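Local coordinates for protein SAP-like pentraxin (Limulus polyphemus, PDB 3FLP) that probably acts as a sugar-binding lectin; it binds two calcium ions per subunit and forms doubly stacked heptameric rings, at residues 56-61 and 80-85; 50-55 and 143-148; 104-109 and 130-135. All coordinates share one frame; numbering follows the deposited sequence.

Contact 1: 56-61 and 80-85; sequences SNQDNQ and VNASSN. With CA (calcium ion), chain O.
The side-chain amide of Gln-58 and the methyl of Ala-82 meet obliquely: CB stands to one side of the amide plane, beyond its O and N end, with NE2 3.3 Å from Ala-82 CB. On that same side the amide of Asn-81 crosses it at about a right angle, the two planes 80° apart, without a hydrogen bond between them. Asn-81 lies side by side with Gln-61, whose OE1 is hydrogen-bonded to His-132 NE2. The bend at chi2 (53°) turns the amide of Gln-58 toward Ala-82, and the same bend brings its OE1 back to accept the backbone N of Asn-60 at 2.8 Å. The backbones are joined by Ala-82 N to Asn-60 O (2.9 Å) and Asn-81 N to Gln-61 O (2.9 Å), both donors sitting in the type I' turn from Val-80 to Ser-83. Val-80 adds a CA-H...O contact to the Gln-61 carbonyl. The Asn-60 amide is fixed through both its heteroatoms: OD1 binds calcium at 2.3 Å, while ND2 donates to Gln-79 OE1 and to a water on the same ion. Asp-59 OD2 reaches that calcium too, at 2.4 Å. Thus the turn after strand 73-80 is hydrogen-bonded to the start of strand 60-68, where Asp-59 and Asn-60 supply one side of the pentraxin calcium site; Glu-145, Gln-146 and Asp-147 complete its protein ligands.

Contact 2: 50-55 and 143-148; sequences IFSCAT and GQEQDK. With CA (calcium ion), chain O; CA (calcium ion), chain P.
Ser-52 and Gln-146 anchor the calcium-binding loop of this pentraxin fold to strand 48-55. The strand pairs antiparallel with 139-142; at Gly-143, which has a positive phi of 94°, the chain turns, and it then runs back roughly along the strand, 24° from it.

Among the hydrogen bonds, Gly-143 N to Ile-50 O (2.9 Å) is the last link of the sheet pairing. Beyond it the side chain of Ser-52 takes over. Its OG accepts two donors from one residue, the backbone N of Gln-146 at 3.2 Å and NE2 of the same glutamine at 3.1 Å, and gives its own proton to a water. That water donates in turn to Glu-145 OE2, which makes Ser-52 a second-shell support for the metal ligand. The Gln-146 side chain, extended beyond CG (chi2 169°), reaches across to the strand and lays its amide beside Ser-52 and Ala-54, with OE1 held by Gly-150 N.

Van der Waals contacts are few: Ala-54 CB rests against the Gln-146 amide, and Ser-52 CB lies 3.3 Å from Gln-144 O.

The metal bonds belong to 143-148 alone; the strand reaches the ions only through Ser-52 OG and its water. The calcium shared with Asp-59 and Asn-60 also takes Gln-146 O, both carboxylate oxygens of Glu-145 and one of Asp-147. The other takes both oxygens of Asp-147, with Glu-154, Glu-157 and two waters as further ligands. Two atoms bridge the ions: Asp-147 OD1, and Glu-145 OE1, which lies 2.5 Å from each calcium.

Contact 3: 104-109 and 130-135; sequences HVWSGV and KGHQIS
Trp-106 carries this contact with the far rim of its six-membered ring. CH2 comes 3.4 Å from His-132 O, the carbonyl oxygen approaching at the ring edge and near its plane, so that it faces the ring hydrogens and not the pi cloud. Beside it CZ3 meets the tip of Ile-134, with CD1 of the isoleucine 3.8 Å from Trp-106 CZ3. Two residues beyond Trp-106, the carbonyl O of Gly-108 accepts Gly-131 N at 2.7 Å, a short bond lying in the carbonyl plane. Gly-108 CA lies 3.8 Å from His-132 O, and a CB in its usual place would run into that oxygen; the bare glycine lets the end of the strand come close against the loop.

Several neighbours set the indole. Its CG is anti to the backbone N (chi1 174°), and the chain then curls back so that Gly-108 N lies 3.5 Å above one face of the Trp-106 ring, offset toward the rim. NE1 donates to Val-128 O, which fixes the rotation of the ring, and Leu-78 and Val-80 pack against it from strand 73-80. On the loop side, His-132 also packs on Val-80, and Ile-134 pairs through its backbone with Val-31.

Strand 100-107 and strand 73-80 belong to different sheets, so Trp-106 fills space between the two layers near one end: the contact closes a margin of the two-sheet jelly-roll sandwich characteristic of pentraxins.

From the N terminus, strand 48-55 opens contact 2, and the wide loop it begins ends only when 143-148 returns to that strand. Within this span the chain first closes contact 1, where 80-85 comes back to 56-61 after the hairpin of strands 60-68 and 73-80. Contact 3 follows in series, 130-135 returning to the end of strand 100-107; none of the loops cross. Gln-61 ties all three together: its NE2 is probably hydrogen-bonded to Thr-55 OG1 of contact 2, and its other amide atom meets His-132 of contact 3. Contacts 1 and 2 also share one calcium and a water, while contact 3 reaches the opposite sheet.

Contact 1: 56-61 and 80-85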
ATOM      1  N   SER A  56      28.266  -6.664  49.829  1.00 20.78           N
ATOM      2  CA  SER A  56      28.903  -7.350  50.959  1.00 23.50           C
ATOM      3  C   SER A  56      29.043  -6.489  52.219  1.00 23.20           C
ATOM      4  O   SER A  56      28.829  -6.968  53.333  1.00 23.17           O
ATOM      5  CB  SER A  56      30.282  -7.878  50.549  1.00 23.04           C
ATOM      6  OG  SER A  56      31.116  -6.820  50.105  1.00 28.03           O
ATOM      7  N   ASN A  57      29.379  -5.219  52.033  1.00 22.45           N
ATOM      8  CA  ASN A  57      29.575  -4.284  53.138  1.00 23.59           C
ATOM      9  C   ASN A  57      28.335  -3.473  53.524  1.00 22.22           C
ATOM     10  O   ASN A  57      28.351  -2.753  54.525  1.00 21.29           O
ATOM     11  CB  ASN A  57      30.666  -3.291  52.751  1.00 27.26           C
ATOM     12  CG  ASN A  57      30.302  -2.507  51.487  1.00 31.25           C
ATOM     13  OD1 ASN A  57      30.099  -3.093  50.415  1.00 31.85           O
ATOM     14  ND2 ASN A  57      30.205  -1.182  51.611  1.00 33.40           N
ATOM     15  N   GLN A  58      27.272  -3.567  52.730  1.00 18.90           N
ATOM     16  CA  GLN A  58      26.069  -2.781  52.995  1.00 16.95           C
ATOM     17  C   GLN A  58      24.810  -3.482  52.503  1.00 15.79           C
ATOM     18  O   GLN A  58      24.486  -3.429  51.317  1.00 15.35           O
ATOM     19  CB  GLN A  58      26.199  -1.410  52.314  1.00 15.61           C
ATOM     20  CG  GLN A  58      24.993  -0.483  52.457  1.00 15.85           C
ATOM     21  CD  GLN A  58      24.566  -0.298  53.899  1.00 15.35           C
ATOM     22  OE1 GLN A  58      23.773  -1.076  54.424  1.00 12.86           O
ATOM     23  NE2 GLN A  58      25.106   0.728  54.553  1.00 15.65           N
ATOM     24  N   ASP A  59      24.097  -4.128  53.418  1.00 13.43           N
ATOM     25  CA  ASP A  59      22.883  -4.842  53.048  1.00 14.35           C
ATOM     26  C   ASP A  59      21.735  -3.907  52.664  1.00 13.76           C
ATOM     27  O   ASP A  59      20.750  -4.339  52.062  1.00 12.02           O
ATOM     28  CB  ASP A  59      22.441  -5.784  54.185  1.00 14.42           C
ATOM     29  CG  ASP A  59      22.092  -5.049  55.480  1.00 16.34           C
ATOM     30  OD1 ASP A  59      22.917  -4.239  55.966  1.00 16.66           O
ATOM     31  OD2 ASP A  59      20.992  -5.301  56.025  1.00 14.87           O
ATOM     32  N   ASN A  60      21.878  -2.626  52.998  1.00 11.92           N
ATOM     33  CA  ASN A  60      20.846  -1.637  52.708  1.00 11.22           C
ATOM     34  C   ASN A  60      21.299  -0.543  51.733  1.00  9.84           C
ATOM     35  O   ASN A  60      21.167   0.646  52.016  1.00  9.30           O
ATOM     36  CB  ASN A  60      20.369  -1.010  54.027  1.00 11.49           C
ATOM     37  CG  ASN A  60      19.625  -2.006  54.921  1.00 12.65           C
ATOM     38  OD1 ASN A  60      19.741  -3.225  54.749  1.00 11.96           O
ATOM     39  ND2 ASN A  60      18.863  -1.488  55.886  1.00  8.48           N
ATOM     40  N   GLN A  61      21.827  -0.949  50.585  1.00  9.63           N
ATOM     41  CA  GLN A  61      22.292   0.006  49.582  1.00 10.20           C
ATOM     42  C   GLN A  61      21.148   0.819  48.979  1.00 10.31           C
ATOM     43  O   GLN A  61      21.237   2.039  48.846  1.00 11.59           O
ATOM     44  CB  GLN A  61      23.049  -0.731  48.467  1.00  9.97           C
ATOM     45  CG  GLN A  61      24.486  -1.086  48.822  1.00  9.40           C
ATOM     46  CD  GLN A  61      25.427   0.110  48.715  1.00 10.46           C
ATOM     47  OE1 GLN A  61      24.990   1.259  48.603  1.00 11.42           O
ATOM     48  NE2 GLN A  61      26.726  -0.159  48.750  1.00 10.73           N
ATOM     49  N   VAL A  80      18.507   4.724  51.175  1.00  7.75           N
ATOM     50  CA  VAL A  80      19.762   4.623  50.434  1.00  8.17           C
ATOM     51  C   VAL A  80      20.940   4.623  51.401  1.00  9.37           C
ATOM     52  O   VAL A  80      21.014   5.442  52.317  1.00  8.66           O
ATOM     53  CB  VAL A  80      19.949   5.797  49.436  1.00  7.41           C
ATOM     54  CG1 VAL A  80      21.290   5.655  48.712  1.00  6.49           C
ATOM     55  CG2 VAL A  80      18.805   5.821  48.436  1.00  4.69           C
ATOM     56  N   ASN A  81      21.857   3.691  51.186  1.00 11.33           N
ATOM     57  CA  ASN A  81      23.045   3.551  52.019  1.00 13.11           C
ATOM     58  C   ASN A  81      22.725   3.569  53.515  1.00 13.34           C
ATOM     59  O   ASN A  81      23.298   4.341  54.280  1.00 12.54           O
ATOM     60  CB  ASN A  81      24.064   4.646  51.686  1.00 14.23           C
ATOM     61  CG  ASN A  81      25.472   4.290  52.150  1.00 16.20           C
ATOM     62  OD1 ASN A  81      25.953   3.186  51.895  1.00 16.10           O
ATOM     63  ND2 ASN A  81      26.144   5.229  52.823  1.00 16.78           N
ATOM     64  N   ALA A  82      21.794   2.707  53.913  1.00 12.88           N
ATOM     65  CA  ALA A  82      21.371   2.571  55.305  1.00 12.74           C
ATOM     66  C   ALA A  82      20.852   3.846  55.965  1.00 12.09           C
ATOM     67  O   ALA A  82      20.928   3.995  57.181  1.00 10.37           O
ATOM     68  CB  ALA A  82      22.506   1.967  56.149  1.00 12.35           C
ATOM     69  N   SER A  83      20.334   4.769  55.167  1.00 11.44           N
ATOM     70  CA  SER A  83      19.764   5.988  55.716  1.00 11.83           C
ATOM     71  C   SER A  83      18.436   5.567  56.338  1.00 12.65           C
ATOM     72  O   SER A  83      18.053   4.399  56.267  1.00 13.09           O
ATOM     73  CB  SER A  83      19.475   6.987  54.601  1.00 12.98           C
ATOM     74  OG  SER A  83      18.429   6.507  53.766  1.00 16.07           O
ATOM     75  N   SER A  84      17.732   6.507  56.954  1.00 11.87           N
ATOM     76  CA  SER A  84      16.429   6.184  57.512  1.00 11.39           C
ATOM     77  C   SER A  84      15.487   6.135  56.308  1.00 11.88           C
ATOM     78  O   SER A  84      15.827   6.636  55.232  1.00 10.44           O
ATOM     79  CB  SER A  84      15.993   7.267  58.500  1.00  8.48           C
ATOM     80  OG  SER A  84      16.274   8.559  57.996  1.00  6.76           O
ATOM     81  N   ASN A  85      14.322   5.520  56.468  1.00 12.29           N
ATOM     82  CA  ASN A  85      13.376   5.454  55.367  1.00 13.18           C
ATOM     83  C   ASN A  85      12.754   6.824  55.127  1.00 13.65           C
ATOM     84  O   ASN A  85      12.266   7.461  56.056  1.00 15.28           O
ATOM     85  CB  ASN A  85      12.280   4.428  55.659  1.00 11.48           C
ATOM     86  CG  ASN A  85      12.781   2.999  55.562  1.00 11.87           C
ATOM     87  OD1 ASN A  85      13.295   2.576  54.519  1.00  9.88           O
ATOM     88  ND2 ASN A  85      12.634   2.245  56.650  1.00  9.66           N
TER
HETATM   89 CA    CA O 301      18.624  -5.047  55.707  1.00 11.87          CA
HETATM   90  O   HOH W   1      17.780  -3.824  57.525  1.00  3.59           O

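Contact 2: 50-55 and 143-148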
ATOM      1  N   ILE A  50       9.806  -3.829  48.592  1.00  9.77           N
ATOM      2  CA  ILE A  50       9.675  -4.399  47.257  1.00  8.92           C
ATOM      3  C   ILE A  50      11.001  -4.702  46.572  1.00  8.83           C
ATOM      4  O   ILE A  50      11.279  -5.846  46.217  1.00  9.98           O
ATOM      5  CB  ILE A  50       8.846  -3.447  46.360  1.00  8.52           C
ATOM      6  CG1 ILE A  50       7.475  -3.222  47.002  1.00  8.63           C
ATOM      7  CG2 ILE A  50       8.687  -4.032  44.962  1.00  7.80           C
ATOM      8  CD1 ILE A  50       6.645  -2.161  46.324  1.00 10.01           C
ATOM      9  N   PHE A  51      11.807  -3.664  46.382  1.00  7.91           N
ATOM     10  CA  PHE A  51      13.107  -3.777  45.725  1.00  7.14           C
ATOM     11  C   PHE A  51      14.221  -3.592  46.761  1.00  7.33           C
ATOM     12  O   PHE A  51      14.338  -2.539  47.380  1.00  6.87           O
ATOM     13  CB  PHE A  51      13.183  -2.711  44.619  1.00  6.28           C
ATOM     14  CG  PHE A  51      14.438  -2.749  43.789  1.00  5.31           C
ATOM     15  CD1 PHE A  51      15.617  -2.163  44.247  1.00  3.82           C
ATOM     16  CD2 PHE A  51      14.426  -3.321  42.520  1.00  5.76           C
ATOM     17  CE1 PHE A  51      16.760  -2.142  43.451  1.00  2.92           C
ATOM     18  CE2 PHE A  51      15.568  -3.304  41.713  1.00  4.50           C
ATOM     19  CZ  PHE A  51      16.734  -2.715  42.178  1.00  3.34           C
ATOM     20  N   SER A  52      15.030  -4.627  46.940  1.00  8.55           N
ATOM     21  CA  SER A  52      16.128  -4.610  47.907  1.00  8.74           C
ATOM     22  C   SER A  52      17.472  -4.893  47.239  1.00  8.98           C
ATOM     23  O   SER A  52      17.646  -5.927  46.595  1.00  8.92           O
ATOM     24  CB  SER A  52      15.858  -5.659  48.999  1.00  8.61           C
ATOM     25  OG  SER A  52      17.004  -5.915  49.794  1.00  7.95           O
ATOM     26  N   CYS A  53      18.418  -3.969  47.397  1.00  9.14           N
ATOM     27  CA  CYS A  53      19.749  -4.117  46.821  1.00 10.20           C
ATOM     28  C   CYS A  53      20.804  -4.129  47.926  1.00 11.58           C
ATOM     29  O   CYS A  53      20.856  -3.225  48.757  1.00 11.57           O
ATOM     30  CB  CYS A  53      20.045  -2.974  45.851  1.00 10.93           C
ATOM     31  SG  CYS A  53      21.675  -3.108  45.087  1.00 13.60           S
ATOM     32  N   ALA A  54      21.655  -5.151  47.923  1.00 12.01           N
ATOM     33  CA  ALA A  54      22.676  -5.272  48.948  1.00 13.36           C
ATOM     34  C   ALA A  54      24.057  -5.657  48.428  1.00 14.46           C
ATOM     35  O   ALA A  54      24.177  -6.432  47.480  1.00 14.30           O
ATOM     36  CB  ALA A  54      22.228  -6.294  49.982  1.00 14.36           C
ATOM     37  N   THR A  55      25.091  -5.100  49.059  1.00 15.14           N
ATOM     38  CA  THR A  55      26.478  -5.415  48.726  1.00 17.45           C
ATOM     39  C   THR A  55      27.080  -6.080  49.965  1.00 18.77           C
ATOM     40  O   THR A  55      26.475  -6.063  51.037  1.00 18.52           O
ATOM     41  CB  THR A  55      27.305  -4.155  48.372  1.00 17.01           C
ATOM     42  OG1 THR A  55      27.189  -3.181  49.419  1.00 16.07           O
ATOM     43  CG2 THR A  55      26.829  -3.562  47.055  1.00 17.53           C
ATOM     44  N   GLY A 143      10.622  -8.590  46.944  1.00  6.14           N
ATOM     45  CA  GLY A 143       9.657  -9.162  47.869  1.00  7.97           C
ATOM     46  C   GLY A 143      10.115  -9.377  49.297  1.00  9.22           C
ATOM     47  O   GLY A 143       9.290  -9.638  50.179  1.00  9.69           O
ATOM     48  N   GLN A 144      11.422  -9.289  49.531  1.00  8.42           N
ATOM     49  CA  GLN A 144      11.972  -9.460  50.871  1.00  8.05           C
ATOM     50  C   GLN A 144      13.072  -8.417  51.082  1.00  9.48           C
ATOM     51  O   GLN A 144      13.613  -7.877  50.120  1.00  9.32           O
ATOM     52  CB  GLN A 144      12.572 -10.869  51.052  1.00  7.31           C
ATOM     53  CG  GLN A 144      11.623 -12.058  50.859  1.00  4.64           C
ATOM     54  CD  GLN A 144      10.506 -12.130  51.905  1.00  4.86           C
ATOM     55  OE1 GLN A 144      10.638 -11.625  53.019  1.00  7.20           O
ATOM     56  NE2 GLN A 144       9.412 -12.779  51.549  1.00  3.98           N
ATOM     57  N   GLU A 145      13.395  -8.143  52.344  1.00  9.24           N
ATOM     58  CA  GLU A 145      14.430  -7.178  52.702  1.00  9.91           C
ATOM     59  C   GLU A 145      15.677  -7.977  53.101  1.00  9.85           C
ATOM     60  O   GLU A 145      15.614  -8.800  54.012  1.00 10.98           O
ATOM     61  CB  GLU A 145      13.927  -6.337  53.884  1.00  9.98           C
ATOM     62  CG  GLU A 145      14.531  -4.935  54.031  1.00 10.66           C
ATOM     63  CD  GLU A 145      15.944  -4.940  54.584  1.00 12.28           C
ATOM     64  OE1 GLU A 145      16.166  -5.530  55.665  1.00 12.01           O
ATOM     65  OE2 GLU A 145      16.833  -4.343  53.937  1.00 12.90           O
ATOM     66  N   GLN A 146      16.797  -7.753  52.418  1.00 10.09           N
ATOM     67  CA  GLN A 146      18.040  -8.477  52.723  1.00  9.99           C
ATOM     68  C   GLN A 146      18.824  -7.909  53.908  1.00 10.66           C
ATOM     69  O   GLN A 146      18.990  -6.693  54.028  1.00  9.20           O
ATOM     70  CB  GLN A 146      18.990  -8.463  51.519  1.00  9.39           C
ATOM     71  CG  GLN A 146      18.451  -9.040  50.222  1.00  8.93           C
ATOM     72  CD  GLN A 146      19.370  -8.741  49.040  1.00 10.03           C
ATOM     73  OE1 GLN A 146      20.373  -9.425  48.826  1.00 10.45           O
ATOM     74  NE2 GLN A 146      19.037  -7.697  48.279  1.00  8.20           N
ATOM     75  N   ASP A 147      19.302  -8.797  54.778  1.00 11.88           N
ATOM     76  CA  ASP A 147      20.138  -8.404  55.911  1.00 13.32           C
ATOM     77  C   ASP A 147      21.498  -9.040  55.647  1.00 14.20           C
ATOM     78  O   ASP A 147      22.459  -8.851  56.392  1.00 13.35           O
ATOM     79  CB  ASP A 147      19.558  -8.888  57.240  1.00 12.21           C
ATOM     80  CG  ASP A 147      18.409  -8.027  57.708  1.00 11.75           C
ATOM     81  OD1 ASP A 147      18.375  -6.838  57.322  1.00 12.76           O
ATOM     82  OD2 ASP A 147      17.548  -8.521  58.466  1.00 13.01           O
ATOM     83  N   LYS A 148      21.545  -9.796  54.555  1.00 15.15           N
ATOM     84  CA  LYS A 148      22.748 -10.463  54.077  1.00 17.53           C
ATOM     85  C   LYS A 148      22.482 -10.695  52.592  1.00 17.84           C
ATOM     86  O   LYS A 148      21.323 -10.707  52.160  1.00 16.56           O
ATOM     87  CB  LYS A 148      22.979 -11.800  54.786  1.00 18.43           C
ATOM     88  CG  LYS A 148      21.846 -12.785  54.609  1.00 24.10           C
ATOM     89  CD  LYS A 148      22.300 -14.235  54.778  1.00 28.08           C
ATOM     90  CE  LYS A 148      22.862 -14.508  56.158  1.00 28.87           C
ATOM     91  NZ  LYS A 148      23.126 -15.964  56.329  1.00 31.92           N
TER
HETATM   92 CA    CA O 301      18.624  -5.047  55.707  1.00 11.87          CA
HETATM   93 CA    CA P 302      15.855  -6.906  57.761  1.00 15.10          CA
HETATM   94  O   HOH W   2      18.087  -4.310  51.587  1.00  8.42           O
HETATM   95  O   HOH W   3      15.328  -8.880  56.568  1.00  6.35           O
HETATM   96  O   HOH W   1      17.780  -3.824  57.525  1.00  3.59           O
HETATM   97  O   HOH W   4      15.723  -4.795  58.815  1.00 13.12           O

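Contact 3: 104-109 and 130-135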
ATOM      1  N   HIS A 104      10.133   4.794  41.644  1.00  6.99           N
ATOM      2  CA  HIS A 104      11.015   5.509  42.560  1.00  7.56           C
ATOM      3  C   HIS A 104      12.170   6.061  41.738  1.00  7.64           C
ATOM      4  O   HIS A 104      12.847   5.312  41.032  1.00  8.22           O
ATOM      5  CB  HIS A 104      11.593   4.575  43.630  1.00  5.91           C
ATOM      6  CG  HIS A 104      10.613   4.173  44.687  1.00  7.38           C
ATOM      7  ND1 HIS A 104       9.522   3.368  44.429  1.00  6.74           N
ATOM      8  CD2 HIS A 104      10.585   4.429  46.017  1.00  6.31           C
ATOM      9  CE1 HIS A 104       8.870   3.140  45.555  1.00  6.13           C
ATOM     10  NE2 HIS A 104       9.494   3.771  46.533  1.00  8.21           N
ATOM     11  N   VAL A 105      12.391   7.366  41.827  1.00  7.30           N
ATOM     12  CA  VAL A 105      13.471   8.024  41.103  1.00  7.68           C
ATOM     13  C   VAL A 105      14.501   8.544  42.104  1.00  8.56           C
ATOM     14  O   VAL A 105      14.168   9.335  42.989  1.00  8.09           O
ATOM     15  CB  VAL A 105      12.922   9.206  40.277  1.00  7.75           C
ATOM     16  CG1 VAL A 105      14.058  10.037  39.709  1.00  4.12           C
ATOM     17  CG2 VAL A 105      12.028   8.668  39.150  1.00  7.73           C
ATOM     18  N   TRP A 106      15.745   8.096  41.968  1.00  7.06           N
ATOM     19  CA  TRP A 106      16.802   8.523  42.877  1.00  8.66           C
ATOM     20  C   TRP A 106      18.044   9.010  42.154  1.00  9.21           C
ATOM     21  O   TRP A 106      18.518   8.377  41.209  1.00  8.31           O
ATOM     22  CB  TRP A 106      17.229   7.388  43.809  1.00  6.67           C
ATOM     23  CG  TRP A 106      18.420   7.770  44.652  1.00  5.87           C
ATOM     24  CD1 TRP A 106      18.447   8.684  45.670  1.00  6.37           C
ATOM     25  CD2 TRP A 106      19.762   7.292  44.510  1.00  5.54           C
ATOM     26  NE1 TRP A 106      19.722   8.804  46.171  1.00  5.72           N
ATOM     27  CE2 TRP A 106      20.550   7.960  45.479  1.00  5.42           C
ATOM     28  CE3 TRP A 106      20.378   6.363  43.659  1.00  5.97           C
ATOM     29  CZ2 TRP A 106      21.922   7.729  45.622  1.00  4.89           C
ATOM     30  CZ3 TRP A 106      21.747   6.132  43.801  1.00  7.37           C
ATOM     31  CH2 TRP A 106      22.502   6.815  44.778  1.00  7.41           C
ATOM     32  N   SER A 107      18.584  10.125  42.628  1.00  8.29           N
ATOM     33  CA  SER A 107      19.789  10.690  42.049  1.00  9.48           C
ATOM     34  C   SER A 107      20.786  11.005  43.153  1.00  9.36           C
ATOM     35  O   SER A 107      20.538  11.873  43.989  1.00  9.03           O
ATOM     36  CB  SER A 107      19.459  11.971  41.281  1.00  8.18           C
ATOM     37  OG  SER A 107      20.630  12.517  40.700  1.00 10.49           O
ATOM     38  N   GLY A 108      21.906  10.293  43.158  1.00  9.09           N
ATOM     39  CA  GLY A 108      22.921  10.540  44.161  1.00  8.69           C
ATOM     40  C   GLY A 108      23.735  11.765  43.794  1.00  9.74           C
ATOM     41  O   GLY A 108      24.463  12.310  44.629  1.00 10.93           O
ATOM     42  N   VAL A 109      23.612  12.206  42.544  1.00  9.92           N
ATOM     43  CA  VAL A 109      24.353  13.372  42.082  1.00 10.69           C
ATOM     44  C   VAL A 109      23.909  14.611  42.852  1.00 12.17           C
ATOM     45  O   VAL A 109      24.745  15.385  43.316  1.00 13.15           O
ATOM     46  CB  VAL A 109      24.148  13.624  40.560  1.00  9.88           C
ATOM     47  CG1 VAL A 109      24.978  14.802  40.119  1.00  7.20           C
ATOM     48  CG2 VAL A 109      24.548  12.386  39.758  1.00  8.65           C
ATOM     49  N   LYS A 130      22.732  11.865  49.101  1.00 13.60           N
ATOM     50  CA  LYS A 130      23.458  12.876  48.348  1.00 13.33           C
ATOM     51  C   LYS A 130      24.953  12.586  48.342  1.00 14.78           C
ATOM     52  O   LYS A 130      25.564  12.391  49.397  1.00 14.92           O
ATOM     53  CB  LYS A 130      23.190  14.265  48.926  1.00 11.44           C
ATOM     54  CG  LYS A 130      23.933  15.376  48.206  1.00 10.51           C
ATOM     55  CD  LYS A 130      23.375  16.741  48.567  1.00 12.17           C
ATOM     56  CE  LYS A 130      24.198  17.855  47.943  1.00 10.89           C
ATOM     57  NZ  LYS A 130      23.408  19.117  47.853  1.00 14.90           N
ATOM     58  N   GLY A 131      25.532  12.554  47.142  1.00 14.68           N
ATOM     59  CA  GLY A 131      26.947  12.275  46.998  1.00 14.14           C
ATOM     60  C   GLY A 131      27.254  10.788  47.097  1.00 15.53           C
ATOM     61  O   GLY A 131      28.404  10.373  46.969  1.00 15.58           O
ATOM     62  N   HIS A 132      26.231   9.975  47.325  1.00 15.25           N
ATOM     63  CA  HIS A 132      26.451   8.542  47.440  1.00 17.05           C
ATOM     64  C   HIS A 132      26.417   7.826  46.099  1.00 17.40           C
ATOM     65  O   HIS A 132      25.591   8.123  45.241  1.00 17.33           O
ATOM     66  CB  HIS A 132      25.409   7.892  48.354  1.00 14.35           C
ATOM     67  CG  HIS A 132      25.589   6.412  48.503  1.00 14.80           C
ATOM     68  ND1 HIS A 132      26.642   5.857  49.198  1.00 16.02           N
ATOM     69  CD2 HIS A 132      24.864   5.373  48.025  1.00 14.31           C
ATOM     70  CE1 HIS A 132      26.558   4.539  49.144  1.00 14.66           C
ATOM     71  NE2 HIS A 132      25.488   4.220  48.438  1.00 15.26           N
ATOM     72  N   GLN A 133      27.328   6.876  45.939  1.00 18.82           N
ATOM     73  CA  GLN A 133      27.407   6.060  44.740  1.00 19.81           C
ATOM     74  C   GLN A 133      27.300   4.616  45.200  1.00 19.13           C
ATOM     75  O   GLN A 133      28.107   4.156  46.004  1.00 18.48           O
ATOM     76  CB  GLN A 133      28.745   6.244  44.028  1.00 21.49           C
ATOM     77  CG  GLN A 133      28.904   7.573  43.319  1.00 27.12           C
ATOM     78  CD  GLN A 133      30.205   7.651  42.543  1.00 28.55           C
ATOM     79  OE1 GLN A 133      30.539   6.738  41.778  1.00 30.46           O
ATOM     80  NE2 GLN A 133      30.947   8.742  42.732  1.00 27.91           N
ATOM     81  N   ILE A 134      26.297   3.905  44.707  1.00 18.53           N
ATOM     82  CA  ILE A 134      26.127   2.511  45.084  1.00 18.02           C
ATOM     83  C   ILE A 134      27.286   1.723  44.479  1.00 17.75           C
ATOM     84  O   ILE A 134      27.466   1.700  43.262  1.00 16.95           O
ATOM     85  CB  ILE A 134      24.773   1.964  44.572  1.00 17.22           C
ATOM     86  CG1 ILE A 134      23.633   2.768  45.207  1.00 16.80           C
ATOM     87  CG2 ILE A 134      24.640   0.485  44.908  1.00 15.72           C
ATOM     88  CD1 ILE A 134      22.269   2.442  44.662  1.00 15.36           C
ATOM     89  N   SER A 135      28.081   1.093  45.335  1.00 17.30           N
ATOM     90  CA  SER A 135      29.224   0.327  44.868  1.00 18.35           C
ATOM     91  C   SER A 135      28.799  -0.843  43.984  1.00 17.46           C
ATOM     92  O   SER A 135      27.701  -1.383  44.128  1.00 17.56           O
ATOM     93  CB  SER A 135      30.048  -0.163  46.063  1.00 20.38           C
ATOM     94  OG  SER A 135      29.206  -0.489  47.150  1.00 23.96           O
TER